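Local coordinates for glycosyl transferase, group 1 family protein (Staphylococcus aureus, PDB 4WAD) that belongs to the group 1 glycosyl transferases, a GT-B family, and holds uridine-diphosphate-N-acetylglucosamine in this model, at residues A[81-86]-A[175-180]; A[254-259]-A[428-433]. One frame throughout, in Å; residues are numbered along the deposited sequence.

Contact 1 of 2, residues A[81-86]-A[175-180]; sequences ISNNKH and DEKGYP
Ser82 turns OG anti to its backbone N (chi1 -175°), and Asp175 sets its carboxylate between its own backbone N and carbonyl carbon (chi1 56°), turns that bring hydroxyl and carboxylate together; OG donates to OD2, modelled at a very short 2.5 Å. Asp175 opens a type I beta turn to Gly178, which forms a G1 bulge in the hairpin linking strands 168-174 and 180-187; this tight loop packs against the C-terminal end of helix 74-83. The carboxylate serves both sides. While OD2 faces the helix, OD1 closes an Asx turn by accepting Lys177 N at 2.9 Å, and takes Tyr179 N at 2.7 Å from the opposite face of the carboxylate plane. Held by the Ser82 hydroxyl and two backbone N-H groups, the carboxylate is fixed in rotation and ties the turn to the helix.

Asn83 adds an amide anchor beside it. Its OD1 receives Glu176 N at 3.2 Å on an in-plane lone pair, and its ND2 is bonded to Gln80 one helical turn back. Lys177 runs extended past this amide to bring NZ 2.8 Å from Asn83 O, although the position of the ammonium is less certain. Pro180, where the next strand starts, packs on Gly122 of the second subunit.

Beyond the helix, His86 and Tyr179 stack face to face, planes 8° apart and centroids separated by 3.8 Å. Tyr179 OH is bonded to Lys88 O, which steadies the far end of the ring. His86 CG sits over the centre of the phenol ring, while Lys85 CB lies toward the rim of the opposite imidazole face.

Contact 2 of 2, residues A[254-259]-A[428-433]; sequences HVNHHE and DIKYGP. With UD1 (uridine-diphosphate-N-acetylglucosamine), chain B.
Asn256 brings its amide obliquely to the CD2-CE2 side of the Tyr431 ring, and this van der Waals contact is a main part of the meeting between two loops on either side of the cleft of the GT-B fold. OD1 comes 3.3 Å from Tyr431 CE2, with amide and ring planes 53° apart. The other branch of the amide, ND2, rests 3.6 Å from Lys430 CB. Lys430 CG, opposite the backbone N (chi1 -158°), lies over the centre of a Tyr431 ring face, 3.5 Å above the plane; the bend at chi2 comes beyond it.

Around the phenol oxygen the contacts are edge-on or oblique. Tyr431 OH lies in the plane of the His257 imidazole, 3.3 Å from CE1, and approaches His258 CE1 obliquely at 3.8 Å. No hydrogen bond crosses between the segments; within 254-259, His258 N donates weakly to Asn256 OD1.

Uridine-diphosphate-N-acetylglucosamine borders the first loop: Val255 CG1 is 3.2 Å from sugar O4', and the acetyl carbon C8' lies at the edge of the His254 ring, 3.2 Å from ND1.

Gln298 bonds NE2 of both His257 and His258, and Asp294 on helix 289-296 weakly receives Tyr431 OH. The loop 254-259 runs from strand 248-252 toward helix 269-276, with helix 289-296 beside both segments, while 428-433 leaves strand 425-428 on its way to strand 444-447.

Contact 1 closes before contact 2 opens along the chain, and the two lie on opposite sides of its centre, their own centres 47 Å apart and their nearest atoms about 29 Å. Contact 1 sets a hairpin turn of the long antiparallel sheet against the end of helix 74-83; the strands of that sheet come in the chain between strands 71-73 and 226-230 of the seven-stranded parallel sheet. Contact 2 starts just after strand 248-252 of the parallel sheet and reaches across to the C-terminal half. One therefore fastens the added beta region to helix 74-83, near a second subunit, whereas the other joins the two halves of the GT-B fold beside the bound uridine-diphosphate-N-acetylglucosamine.

Contact 1 of 2, residues A[81-86]-A[175-180]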
loop_
_atom_site.group_PDB
_atom_site.type_symbol
_atom_site.label_atom_id
_atom_site.label_comp_id
_atom_site.label_asym_id
_atom_site.label_seq_id
_atom_site.Cartn_x
_atom_site.Cartn_y
_atom_site.Cartn_z
ATOM N N ILE A 81 -3.473 -17.561 -36.320
ATOM C CA ILE A 81 -2.195 -18.255 -36.440
ATOM C C ILE A 81 -2.120 -19.358 -35.387
ATOM O O ILE A 81 -1.744 -20.492 -35.688
ATOM C CB ILE A 81 -0.989 -17.293 -36.273
ATOM C CG1 ILE A 81 -0.939 -16.281 -37.416
ATOM C CG2 ILE A 81 0.319 -18.065 -36.225
ATOM C CD1 ILE A 81 0.275 -15.371 -37.369
ATOM N N SER A 82 -2.497 -19.016 -34.157
ATOM C CA SER A 82 -2.511 -19.959 -33.044
ATOM C C SER A 82 -3.443 -21.139 -33.311
ATOM O O SER A 82 -3.112 -22.286 -32.995
ATOM C CB SER A 82 -2.927 -19.241 -31.756
ATOM O OG SER A 82 -2.843 -20.103 -30.639
ATOM N N ASN A 83 -4.602 -20.848 -33.896
ATOM C CA ASN A 83 -5.589 -21.870 -34.224
ATOM C C ASN A 83 -5.036 -22.972 -35.127
ATOM O O ASN A 83 -5.457 -24.123 -35.031
ATOM C CB ASN A 83 -6.813 -21.228 -34.892
ATOM C CG ASN A 83 -7.731 -20.532 -33.901
ATOM O OD1 ASN A 83 -7.819 -20.921 -32.737
ATOM N ND2 ASN A 83 -8.434 -19.507 -34.368
ATOM N N ASN A 84 -4.095 -22.617 -35.998
ATOM C CA ASN A 84 -3.543 -23.569 -36.958
ATOM C C ASN A 84 -2.209 -24.178 -36.520
ATOM O O ASN A 84 -1.559 -24.880 -37.293
ATOM C CB ASN A 84 -3.385 -22.900 -38.325
ATOM C CG ASN A 84 -4.694 -22.351 -38.858
ATOM O OD1 ASN A 84 -5.546 -23.102 -39.333
ATOM N ND2 ASN A 84 -4.862 -21.035 -38.779
ATOM N N LYS A 85 -1.808 -23.908 -35.280
ATOM C CA LYS A 85 -0.620 -24.529 -34.700
ATOM C C LYS A 85 -1.012 -25.689 -33.791
ATOM O O LYS A 85 -0.171 -26.496 -33.392
ATOM C CB LYS A 85 0.211 -23.507 -33.914
ATOM C CG LYS A 85 1.396 -22.941 -34.687
ATOM C CD LYS A 85 2.341 -22.165 -33.775
ATOM C CE LYS A 85 3.627 -21.798 -34.502
ATOM N NZ LYS A 85 3.365 -20.969 -35.709
ATOM N N HIS A 86 -2.298 -25.763 -33.466
ATOM C CA HIS A 86 -2.797 -26.811 -32.588
ATOM C C HIS A 86 -3.990 -27.514 -33.219
ATOM O O HIS A 86 -4.803 -26.883 -33.891
ATOM C CB HIS A 86 -3.177 -26.228 -31.223
ATOM C CG HIS A 86 -2.104 -25.387 -30.606
ATOM N ND1 HIS A 86 -1.009 -25.929 -29.971
ATOM C CD2 HIS A 86 -1.960 -24.043 -30.528
ATOM C CE1 HIS A 86 -0.233 -24.955 -29.529
ATOM N NE2 HIS A 86 -0.788 -23.801 -29.854
ATOM N N ASP A 175 -6.909 -18.787 -27.820
ATOM C CA ASP A 175 -7.537 -19.001 -29.121
ATOM C C ASP A 175 -8.800 -19.838 -28.972
ATOM O O ASP A 175 -9.208 -20.157 -27.855
ATOM C CB ASP A 175 -6.565 -19.663 -30.105
ATOM C CG ASP A 175 -5.992 -20.978 -29.591
ATOM O OD1 ASP A 175 -6.654 -21.666 -28.786
ATOM O OD2 ASP A 175 -4.872 -21.339 -30.015
ATOM N N GLU A 176 -9.401 -20.212 -30.097
ATOM C CA GLU A 176 -10.665 -20.940 -30.088
ATOM C C GLU A 176 -10.498 -22.411 -29.705
ATOM O O GLU A 176 -11.460 -23.178 -29.738
ATOM C CB GLU A 176 -11.339 -20.818 -31.459
ATOM C CG GLU A 176 -11.644 -19.380 -31.859
ATOM C CD GLU A 176 -11.956 -19.232 -33.335
ATOM O OE1 GLU A 176 -11.915 -18.087 -33.835
ATOM O OE2 GLU A 176 -12.241 -20.253 -33.995
ATOM N N LYS A 177 -9.277 -22.797 -29.346
ATOM C CA LYS A 177 -9.006 -24.148 -28.875
ATOM C C LYS A 177 -8.495 -24.118 -27.439
ATOM O O LYS A 177 -8.202 -25.162 -26.853
ATOM C CB LYS A 177 -7.995 -24.853 -29.792
ATOM C CG LYS A 177 -8.506 -25.077 -31.210
ATOM C CD LYS A 177 -7.454 -25.726 -32.108
ATOM C CE LYS A 177 -7.972 -25.845 -33.537
ATOM N NZ LYS A 177 -6.960 -26.409 -34.474
ATOM N N GLY A 178 -8.378 -22.915 -26.880
ATOM C CA GLY A 178 -7.987 -22.760 -25.490
ATOM C C GLY A 178 -6.500 -22.572 -25.239
ATOM O O GLY A 178 -6.042 -22.707 -24.103
ATOM N N TYR A 179 -5.739 -22.264 -26.286
ATOM C CA TYR A 179 -4.310 -22.019 -26.138
ATOM C C TYR A 179 -4.006 -20.528 -26.112
ATOM O O TYR A 179 -4.519 -19.773 -26.937
ATOM C CB TYR A 179 -3.520 -22.685 -27.267
ATOM C CG TYR A 179 -3.605 -24.189 -27.282
ATOM C CD1 TYR A 179 -2.708 -24.962 -26.562
ATOM C CD2 TYR A 179 -4.578 -24.835 -28.025
ATOM C CE1 TYR A 179 -2.782 -26.341 -26.578
ATOM C CE2 TYR A 179 -4.658 -26.206 -28.050
ATOM C CZ TYR A 179 -3.759 -26.957 -27.326
ATOM O OH TYR A 179 -3.840 -28.330 -27.348
ATOM N N PRO A 180 -3.156 -20.103 -25.167
ATOM C CA PRO A 180 -2.736 -18.700 -25.082
ATOM C C PRO A 180 -1.844 -18.310 -26.258
ATOM O O PRO A 180 -0.882 -19.023 -26.555
ATOM C CB PRO A 180 -1.959 -18.645 -23.759
ATOM C CG PRO A 180 -1.451 -20.043 -23.567
ATOM C CD PRO A 180 -2.525 -20.936 -24.125
#

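Contact 2 of 2, residues A[254-259]-A[428-433]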
loop_
_atom_site.group_PDB
_atom_site.type_symbol
_atom_site.label_atom_id
_atom_site.label_comp_id
_atom_site.label_asym_id
_atom_site.label_seq_id
_atom_site.Cartn_x
_atom_site.Cartn_y
_atom_site.Cartn_z
ATOM N N HIS A 254 -10.024 14.935 -38.992
ATOM C CA HIS A 254 -11.464 15.147 -39.021
ATOM C C HIS A 254 -11.879 16.431 -38.312
ATOM O O HIS A 254 -12.943 16.977 -38.593
ATOM C CB HIS A 254 -12.186 13.948 -38.397
ATOM C CG HIS A 254 -12.186 12.723 -39.262
ATOM N ND1 HIS A 254 -13.345 12.093 -39.658
ATOM C CD2 HIS A 254 -11.169 12.015 -39.806
ATOM C CE1 HIS A 254 -13.044 11.051 -40.410
ATOM N NE2 HIS A 254 -11.729 10.979 -40.515
ATOM N N VAL A 255 -11.039 16.920 -37.406
ATOM C CA VAL A 255 -11.430 18.025 -36.535
ATOM C C VAL A 255 -10.650 19.312 -36.786
ATOM O O VAL A 255 -9.748 19.357 -37.625
ATOM C CB VAL A 255 -11.256 17.636 -35.055
ATOM C CG1 VAL A 255 -12.076 16.396 -34.738
ATOM C CG2 VAL A 255 -9.787 17.393 -34.744
ATOM N N ASN A 256 -11.014 20.361 -36.054
ATOM C CA ASN A 256 -10.267 21.611 -36.075
ATOM C C ASN A 256 -8.920 21.404 -35.398
ATOM O O ASN A 256 -8.854 20.879 -34.285
ATOM C CB ASN A 256 -11.054 22.725 -35.376
ATOM C CG ASN A 256 -10.493 24.115 -35.651
ATOM O OD1 ASN A 256 -9.304 24.284 -35.924
ATOM N ND2 ASN A 256 -11.357 25.121 -35.572
ATOM N N HIS A 257 -7.850 21.814 -36.071
ATOM C CA HIS A 257 -6.507 21.688 -35.516
ATOM C C HIS A 257 -6.180 22.850 -34.584
ATOM O O HIS A 257 -5.015 23.155 -34.348
ATOM C CB HIS A 257 -5.464 21.605 -36.634
ATOM C CG HIS A 257 -5.299 22.879 -37.407
ATOM N ND1 HIS A 257 -6.362 23.555 -37.964
ATOM C CD2 HIS A 257 -4.192 23.592 -37.720
ATOM C CE1 HIS A 257 -5.917 24.634 -38.585
ATOM N NE2 HIS A 257 -4.605 24.680 -38.452
ATOM N N HIS A 258 -7.214 23.499 -34.062
ATOM C CA HIS A 258 -7.031 24.582 -33.104
ATOM C C HIS A 258 -7.445 24.128 -31.714
ATOM O O HIS A 258 -8.485 23.486 -31.553
ATOM C CB HIS A 258 -7.834 25.814 -33.524
ATOM C CG HIS A 258 -7.261 26.537 -34.702
ATOM N ND1 HIS A 258 -8.038 26.993 -35.745
ATOM C CD2 HIS A 258 -5.989 26.894 -34.998
ATOM C CE1 HIS A 258 -7.270 27.594 -36.634
ATOM N NE2 HIS A 258 -6.021 27.549 -36.204
ATOM N N GLU A 259 -6.626 24.454 -30.716
ATOM C CA GLU A 259 -6.921 24.099 -29.332
ATOM C C GLU A 259 -8.268 24.663 -28.910
ATOM O O GLU A 259 -8.585 25.814 -29.213
ATOM C CB GLU A 259 -5.828 24.611 -28.388
ATOM C CG GLU A 259 -4.981 23.526 -27.738
ATOM C CD GLU A 259 -5.796 22.362 -27.210
ATOM O OE1 GLU A 259 -6.864 22.595 -26.605
ATOM O OE2 GLU A 259 -5.363 21.205 -27.401
ATOM N N ASP A 428 -22.221 30.277 -37.661
ATOM C CA ASP A 428 -21.096 30.231 -38.592
ATOM C C ASP A 428 -19.818 30.162 -37.771
ATOM O O ASP A 428 -19.633 30.929 -36.826
ATOM C CB ASP A 428 -21.081 31.436 -39.533
ATOM C CG ASP A 428 -19.794 31.529 -40.340
ATOM O OD1 ASP A 428 -18.800 32.094 -39.833
ATOM O OD2 ASP A 428 -19.781 31.048 -41.494
ATOM N N ILE A 429 -18.942 29.232 -38.141
ATOM C CA ILE A 429 -17.877 28.771 -37.260
ATOM C C ILE A 429 -16.591 28.626 -38.090
ATOM O O ILE A 429 -16.589 28.931 -39.283
ATOM C CB ILE A 429 -18.289 27.421 -36.599
ATOM C CG1 ILE A 429 -19.635 27.564 -35.887
ATOM C CG2 ILE A 429 -17.313 26.971 -35.537
ATOM C CD1 ILE A 429 -20.492 26.322 -35.957
ATOM N N LYS A 430 -15.499 28.196 -37.461
ATOM C CA LYS A 430 -14.318 27.739 -38.179
ATOM C C LYS A 430 -14.552 26.317 -38.689
ATOM O O LYS A 430 -14.720 25.391 -37.894
ATOM C CB LYS A 430 -13.084 27.780 -37.276
ATOM C CG LYS A 430 -11.765 27.851 -38.025
ATOM C CD LYS A 430 -11.675 29.144 -38.816
ATOM C CE LYS A 430 -10.317 29.299 -39.466
ATOM N NZ LYS A 430 -10.189 30.603 -40.174
ATOM N N TYR A 431 -14.583 26.170 -40.012
ATOM C CA TYR A 431 -14.736 24.877 -40.688
ATOM C C TYR A 431 -16.081 24.223 -40.387
ATOM O O TYR A 431 -16.264 23.627 -39.323
ATOM C CB TYR A 431 -13.610 23.912 -40.297
ATOM C CG TYR A 431 -12.238 24.539 -40.214
ATOM C CD1 TYR A 431 -11.848 25.533 -41.100
ATOM C CD2 TYR A 431 -11.334 24.137 -39.241
ATOM C CE1 TYR A 431 -10.601 26.110 -41.015
ATOM C CE2 TYR A 431 -10.084 24.704 -39.152
ATOM C CZ TYR A 431 -9.720 25.688 -40.043
ATOM O OH TYR A 431 -8.473 26.255 -39.956
ATOM N N GLY A 432 -17.019 24.318 -41.324
ATOM C CA GLY A 432 -18.308 23.681 -41.137
ATOM C C GLY A 432 -19.433 24.120 -42.053
ATOM O O GLY A 432 -19.350 23.962 -43.273
ATOM N N PRO A 433 -20.503 24.667 -41.456
ATOM C CA PRO A 433 -21.774 24.986 -42.111
ATOM C C PRO A 433 -21.843 26.376 -42.732
ATOM O O PRO A 433 -22.898 27.004 -42.682
ATOM C CB PRO A 433 -22.796 24.865 -40.966
ATOM C CG PRO A 433 -21.982 24.641 -39.688
ATOM C CD PRO A 433 -20.561 24.955 -40.017
HETATM C "C1'" UD1 B . -17.562 15.328 -35.778
HETATM C "C2'" UD1 B . -16.724 15.628 -37.029
HETATM C "C3'" UD1 B . -15.434 16.362 -36.697
HETATM C "C4'" UD1 B . -15.720 17.540 -35.781
HETATM C "C5'" UD1 B . -16.353 17.005 -34.508
HETATM C "C6'" UD1 B . -16.532 18.119 -33.481
HETATM C "C7'" UD1 B . -16.236 14.468 -39.128
HETATM C "C8'" UD1 B . -16.308 13.166 -39.868
HETATM N "N2'" UD1 B . -16.444 14.425 -37.808
HETATM O "O1'" UD1 B . -17.117 14.153 -35.103
HETATM O "O3'" UD1 B . -14.900 16.847 -37.925
HETATM O "O4'" UD1 B . -14.520 18.271 -35.502
HETATM O "O5'" UD1 B . -17.618 16.439 -34.860
HETATM O "O6'" UD1 B . -17.658 17.851 -32.637
HETATM O "O7'" UD1 B . -16.005 15.509 -39.717
HETATM N N1 UD1 B . -25.520 10.241 -33.214
HETATM C C2 UD1 B . -26.411 9.145 -33.263
HETATM N N3 UD1 B . -27.415 9.050 -32.383
HETATM C C4 UD1 B . -27.594 9.987 -31.446
HETATM C C5 UD1 B . -26.730 11.076 -31.378
HETATM C C6 UD1 B . -25.681 11.189 -32.284
HETATM O O2 UD1 B . -26.263 8.256 -34.129
HETATM O O4 UD1 B . -28.536 9.883 -30.630
HETATM C C1B UD1 B . -24.420 10.346 -34.177
HETATM C C2B UD1 B . -24.915 10.844 -35.525
HETATM O "O2'" UD1 B . -25.154 9.747 -36.413
HETATM C C3B UD1 B . -23.796 11.723 -36.049
HETATM C C4B UD1 B . -22.964 12.078 -34.829
HETATM O O4B UD1 B . -23.460 11.308 -33.732
HETATM O O3B UD1 B . -22.980 11.002 -36.978
HETATM C C5B UD1 B . -23.095 13.559 -34.516
HETATM O O5B UD1 B . -22.041 14.280 -35.146
HETATM P PA UD1 B . -20.714 14.636 -34.308
HETATM O O1A UD1 B . -20.369 16.070 -34.625
HETATM O O2A UD1 B . -20.962 14.221 -32.878
HETATM O O3A UD1 B . -19.591 13.656 -34.931
HETATM P PB UD1 B . -18.183 13.356 -34.198
HETATM O O1B UD1 B . -18.196 13.986 -32.827
HETATM O O2B UD1 B . -17.884 11.884 -34.336
#